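Local coordinates for UPF0098 protein CT_736 (Chlamydia trachomatis, PDB 3N08) that is of unproven function but, as a bacterial homologue of phosphatidylethanolamine-binding protein and Raf kinase inhibitor protein, probably binds a small anionic ligand, at residues Arg15-Pro18 with Lys19-Cys23; Pro51-Pro54 with Pro55-Glu59. One frame throughout, in Å; residues are numbered along the deposited sequence. Where two conformers were deposited one is given.

In the fold
Contact 1 (15-23) closes before contact 2 (51-59) opens, so the two come in series along the chain. Their centres lie about 20 Å apart and their nearest atoms about 10 Å, without touching. Both hang on the same mixed sheet of the PEBP fold: 15-18 begins on the edge strand 15-16, which runs parallel to strand 140-150, whereas 51-59 belongs to the loop that joins the antiparallel neighbours 43-50 and 63-71. Contact 1 is a partly buried 3-10 turn, contact 2 a type I beta turn at the surface. Contact 1 also carries Cys23, whose disulfide to Cys102 ties the loop after strand 15-16 to a later segment.

Contact 1 (Arg15-Pro18 with Lys19-Cys23); sequences RPIP and KKYSC
Tyr21 folds back on Pro18 across a single turn, and its ring meets the proline ring along one side. CE2 of Tyr21 lies 3.8 Å from CB of Pro18, while CD of Pro18 sits in the plane of the phenol ring, at its edge. Ile17 adds its CG2 methyl near that plane, 3.9 Å from CB of Tyr21. With CG1 beside the backbone N (chi1 -61°), CG2 is left anti to that N, where it meets Tyr21.

The backbone sets this meeting. Tyr21 N donates to Pro18 O at 3.1 Å with an N-H...O angle of 164°, the i to i+3 bond of a 3-10 turn, Pro18 to Tyr21, that opens the 3-10 segment 19-21. The next residue repeats the step: both N and OG of Ser22 donate to Lys19 O, with OG 2.8 Å from that oxygen, in the carbonyl plane and on a lone pair. CB of Lys20 lies over the centre of one face of the Tyr21 ring.

Farther out, Tyr21 OH is hydrogen-bonded to Glu80, Lys19 NZ forms a salt bridge with Asp153, and Cys23 is joined to Cys102 by a disulfide.

The chemistry is thus divided: apolar carbon lies along the edge of the phenol, Glu80 binds its hydroxyl, and Lys19 O takes two bonds from Ser22, consistent with a well-ordered turn.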
loop_
_atom_site.group_PDB
_atom_site.type_symbol
_atom_site.label_atom_id
_atom_site.label_comp_id
_atom_site.label_asym_id
_atom_site.label_seq_id
_atom_site.Cartn_x
_atom_site.Cartn_y
_atom_site.Cartn_z
ATOM N N ARG B 15 -11.716 -7.037 4.620
ATOM C CA ARG B 15 -12.194 -7.858 5.739
ATOM C C ARG B 15 -13.105 -7.038 6.647
ATOM O O ARG B 15 -13.169 -5.831 6.521
ATOM C CB ARG B 15 -11.024 -8.437 6.543
ATOM C CG ARG B 15 -10.056 -9.283 5.688
ATOM C CD ARG B 15 -10.786 -10.306 4.823
ATOM N NE ARG B 15 -11.557 -11.236 5.657
ATOM C CZ ARG B 15 -12.602 -11.955 5.253
ATOM N NH1 ARG B 15 -13.043 -11.871 4.012
ATOM N NH2 ARG B 15 -13.217 -12.764 6.108
ATOM N N PRO B 16 -13.821 -7.707 7.542
ATOM C CA PRO B 16 -14.761 -6.990 8.408
ATOM C C PRO B 16 -14.075 -6.059 9.396
ATOM O O PRO B 16 -13.093 -6.442 10.067
ATOM C CB PRO B 16 -15.481 -8.123 9.155
ATOM C CG PRO B 16 -15.406 -9.301 8.232
ATOM C CD PRO B 16 -14.022 -9.161 7.611
ATOM N N ILE B 17 -14.593 -4.838 9.499
ATOM C CA ILE B 17 -14.209 -3.895 10.539
ATOM C C ILE B 17 -14.818 -4.375 11.854
ATOM O O ILE B 17 -16.014 -4.683 11.897
ATOM C CB ILE B 17 -14.770 -2.505 10.206
ATOM C CG1 ILE B 17 -14.179 -2.024 8.875
ATOM C CG2 ILE B 17 -14.496 -1.530 11.329
ATOM C CD1 ILE B 17 -14.879 -0.772 8.290
ATOM N N PRO B 18 -14.017 -4.468 12.938
ATOM C CA PRO B 18 -14.594 -4.914 14.214
ATOM C C PRO B 18 -15.762 -4.076 14.699
ATOM O O PRO B 18 -15.868 -2.869 14.464
ATOM C CB PRO B 18 -13.416 -4.830 15.181
ATOM C CG PRO B 18 -12.206 -5.008 14.273
ATOM C CD PRO B 18 -12.557 -4.310 13.012
ATOM N N LYS B 19 -16.646 -4.758 15.415
ATOM C CA LYS B 19 -17.881 -4.184 15.915
ATOM C C LYS B 19 -17.665 -2.893 16.711
ATOM O O LYS B 19 -18.484 -1.979 16.665
ATOM C CB LYS B 19 -18.575 -5.235 16.765
ATOM C CG LYS B 19 -19.868 -4.754 17.392
ATOM C CD LYS B 19 -20.619 -5.899 18.056
ATOM C CE LYS B 19 -21.346 -6.734 17.014
ATOM N NZ LYS B 19 -22.121 -7.820 17.687
ATOM N N LYS B 20 -16.562 -2.838 17.453
ATOM C CA LYS B 20 -16.228 -1.703 18.305
ATOM C C LYS B 20 -16.274 -0.352 17.548
ATOM O O LYS B 20 -16.539 0.696 18.134
ATOM C CB LYS B 20 -14.803 -1.956 18.825
ATOM C CG LYS B 20 -14.203 -0.933 19.754
ATOM C CD LYS B 20 -12.756 -1.343 20.041
ATOM C CE LYS B 20 -12.127 -0.560 21.180
ATOM N NZ LYS B 20 -12.541 -1.074 22.508
ATOM N N TYR B 21 -15.976 -0.372 16.255
ATOM C CA TYR B 21 -15.869 0.867 15.465
ATOM C C TYR B 21 -17.168 1.186 14.733
ATOM O O TYR B 21 -17.250 2.198 14.024
ATOM C CB TYR B 21 -14.702 0.756 14.476
ATOM C CG TYR B 21 -13.455 0.293 15.184
ATOM C CD1 TYR B 21 -12.879 1.039 16.201
ATOM C CD2 TYR B 21 -12.888 -0.933 14.879
ATOM C CE1 TYR B 21 -11.751 0.577 16.885
ATOM C CE2 TYR B 21 -11.791 -1.404 15.551
ATOM C CZ TYR B 21 -11.208 -0.637 16.543
ATOM O OH TYR B 21 -10.087 -1.094 17.208
ATOM N N SER B 22 -18.197 0.358 14.943
ATOM C CA SER B 22 -19.494 0.543 14.332
ATOM C C SER B 22 -20.510 1.085 15.341
ATOM O O SER B 22 -20.229 1.179 16.518
ATOM C CB SER B 22 -20.021 -0.800 13.794
ATOM O OG SER B 22 -20.538 -1.610 14.844
ATOM N N CYS B 23 -21.720 1.355 14.876
ATOM C CA CYS B 23 -22.771 1.778 15.761
ATOM C C CYS B 23 -23.185 0.669 16.714
ATOM O O CYS B 23 -23.874 0.965 17.683
ATOM C CB CYS B 23 -23.979 2.199 14.939
ATOM S SG CYS B 23 -24.789 0.821 14.114
#

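Contact 2 (Pro51-Pro54 with Pro55-Glu59); sequences PDVP and PSVRE
Val57 and Arg58 turn back toward Val53 and Pro54 in a type I beta turn, Pro54 to Val57, with Pro55 and Ser56 at its corners (phi/psi near -70°/-16°). It lies in the loop that joins strands 43-50 and 63-71 of the PEBP fold. Its central acceptor is Pro54 O. Val57 N donates to that oxygen at 3.0 Å with an N-H...O angle of 156°, the i to i+3 bond of the turn. A second, weak bond comes from Arg58 N, 3.3 Å from Pro54 O and strongly bent. Arg58 N also has a weak bond to Pro55 O, so this amide is shared between two carbonyls while Val57 N makes the stronger link. Ser56 N is close to Pro54 O as well, but its angle is too poor for a bond. Pro55 N, lacking a hydrogen, cannot donate to Val53 O.

The charged end of Arg58 is satisfied beyond the turn, where NE forms a salt bridge with Asp60 OD1. Arg58 meets Val53 through CB alone, 4.0 Å from CG1 of Val53, and the bend at chi2 carries the guanidinium off to Asp60.

Apolar contacts accompany the bonds. Val53 is buried, with Trp63 of strand 63-71 against it, and Pro54 touches His108 of strand 108-117, so the turn touches both strands that flank 43-50, the strand from which the loop leaves. The two valines cross at an angle, CG2 of Val53 lying 3.7 Å from CG2 of Val57. CG2 of Val57 sits between its backbone N and carbonyl carbon, which puts it 3.2 Å from Pro54 O, the oxygen that receives the residue's own amide.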
loop_
_atom_site.group_PDB
_atom_site.type_symbol
_atom_site.label_atom_id
_atom_site.label_comp_id
_atom_site.label_asym_id
_atom_site.label_seq_id
_atom_site.Cartn_x
_atom_site.Cartn_y
_atom_site.Cartn_z
ATOM N N PRO B 51 -19.748 3.796 -0.500
ATOM C CA PRO B 51 -20.439 3.845 -1.784
ATOM C C PRO B 51 -21.629 2.883 -1.815
ATOM O O PRO B 51 -22.304 2.766 -2.850
ATOM C CB PRO B 51 -19.348 3.399 -2.762
ATOM C CG PRO B 51 -18.530 2.417 -1.935
ATOM C CD PRO B 51 -18.493 3.021 -0.568
ATOM N N ASP B 52 -21.913 2.204 -0.706
ATOM C CA ASP B 52 -22.968 1.193 -0.627
ATOM C C ASP B 52 -24.150 1.705 0.203
ATOM O O ASP B 52 -25.052 0.960 0.588
ATOM C CB ASP B 52 -22.426 -0.114 -0.034
ATOM C CG ASP B 52 -21.421 -0.787 -0.944
ATOM O OD1 ASP B 52 -21.426 -0.516 -2.149
ATOM O OD2 ASP B 52 -20.619 -1.607 -0.466
ATOM N N VAL B 53 -24.160 2.995 0.501
ATOM C CA VAL B 53 -25.285 3.597 1.188
ATOM C C VAL B 53 -26.559 3.367 0.350
ATOM O O VAL B 53 -26.534 3.427 -0.875
ATOM C CB VAL B 53 -25.002 5.097 1.447
ATOM C CG1 VAL B 53 -24.848 5.855 0.129
ATOM C CG2 VAL B 53 -26.113 5.707 2.305
ATOM N N PRO B 54 -27.702 3.078 1.016
ATOM C CA PRO B 54 -28.909 2.852 0.206
ATOM C C PRO B 54 -29.261 4.086 -0.645
ATOM O O PRO B 54 -29.363 5.182 -0.121
ATOM C CB PRO B 54 -29.993 2.561 1.239
ATOM C CG PRO B 54 -29.281 2.176 2.473
ATOM C CD PRO B 54 -27.924 2.811 2.444
ATOM N N PRO B 55 -29.454 3.918 -1.957
ATOM C CA PRO B 55 -29.682 5.105 -2.778
ATOM C C PRO B 55 -30.992 5.799 -2.473
ATOM O O PRO B 55 -31.140 6.955 -2.832
ATOM C CB PRO B 55 -29.639 4.568 -4.216
ATOM C CG PRO B 55 -29.601 3.100 -4.115
ATOM C CD PRO B 55 -29.185 2.712 -2.757
ATOM N N SER B 56 -31.917 5.131 -1.802
ATOM C CA SER B 56 -33.167 5.801 -1.453
ATOM C C SER B 56 -32.952 6.837 -0.343
ATOM O O SER B 56 -33.829 7.671 -0.098
ATOM C CB SER B 56 -34.219 4.781 -1.045
ATOM O OG SER B 56 -33.824 4.130 0.142
ATOM N N VAL B 57 -31.817 6.794 0.359
ATOM C CA VAL B 57 -31.486 7.821 1.345
ATOM C C VAL B 57 -30.408 8.803 0.874
ATOM O O VAL B 57 -30.193 9.853 1.482
ATOM C CB VAL B 57 -31.060 7.230 2.711
ATOM C CG1 VAL B 57 -32.006 6.102 3.125
ATOM C CG2 VAL B 57 -29.638 6.756 2.707
ATOM N N ARG B 58 -29.700 8.452 -0.188
ATOM C CA ARG B 58 -28.631 9.290 -0.726
ATOM C C ARG B 58 -28.539 9.008 -2.222
ATOM O O ARG B 58 -27.974 8.010 -2.637
ATOM C CB ARG B 58 -27.298 8.980 -0.011
ATOM C CG ARG B 58 -26.126 9.851 -0.425
ATOM C CD ARG B 58 -26.250 11.240 0.117
ATOM N NE ARG B 58 -25.265 12.104 -0.497
ATOM C CZ ARG B 58 -25.246 13.423 -0.346
ATOM N NH1 ARG B 58 -26.119 14.018 0.456
ATOM N NH2 ARG B 58 -24.315 14.136 -0.969
ATOM N N GLU B 59 -29.100 9.905 -3.019
ATOM C CA GLU B 59 -29.228 9.713 -4.450
ATOM C C GLU B 59 -27.885 9.511 -5.164
ATOM O O GLU B 59 -27.779 8.722 -6.099
ATOM C CB GLU B 59 -29.977 10.916 -5.030
ATOM C CG GLU B 59 -30.001 10.994 -6.539
ATOM C CD GLU B 59 -30.908 12.104 -7.029
ATOM O OE1 GLU B 59 -30.385 13.121 -7.532
ATOM O OE2 GLU B 59 -32.138 11.964 -6.893
#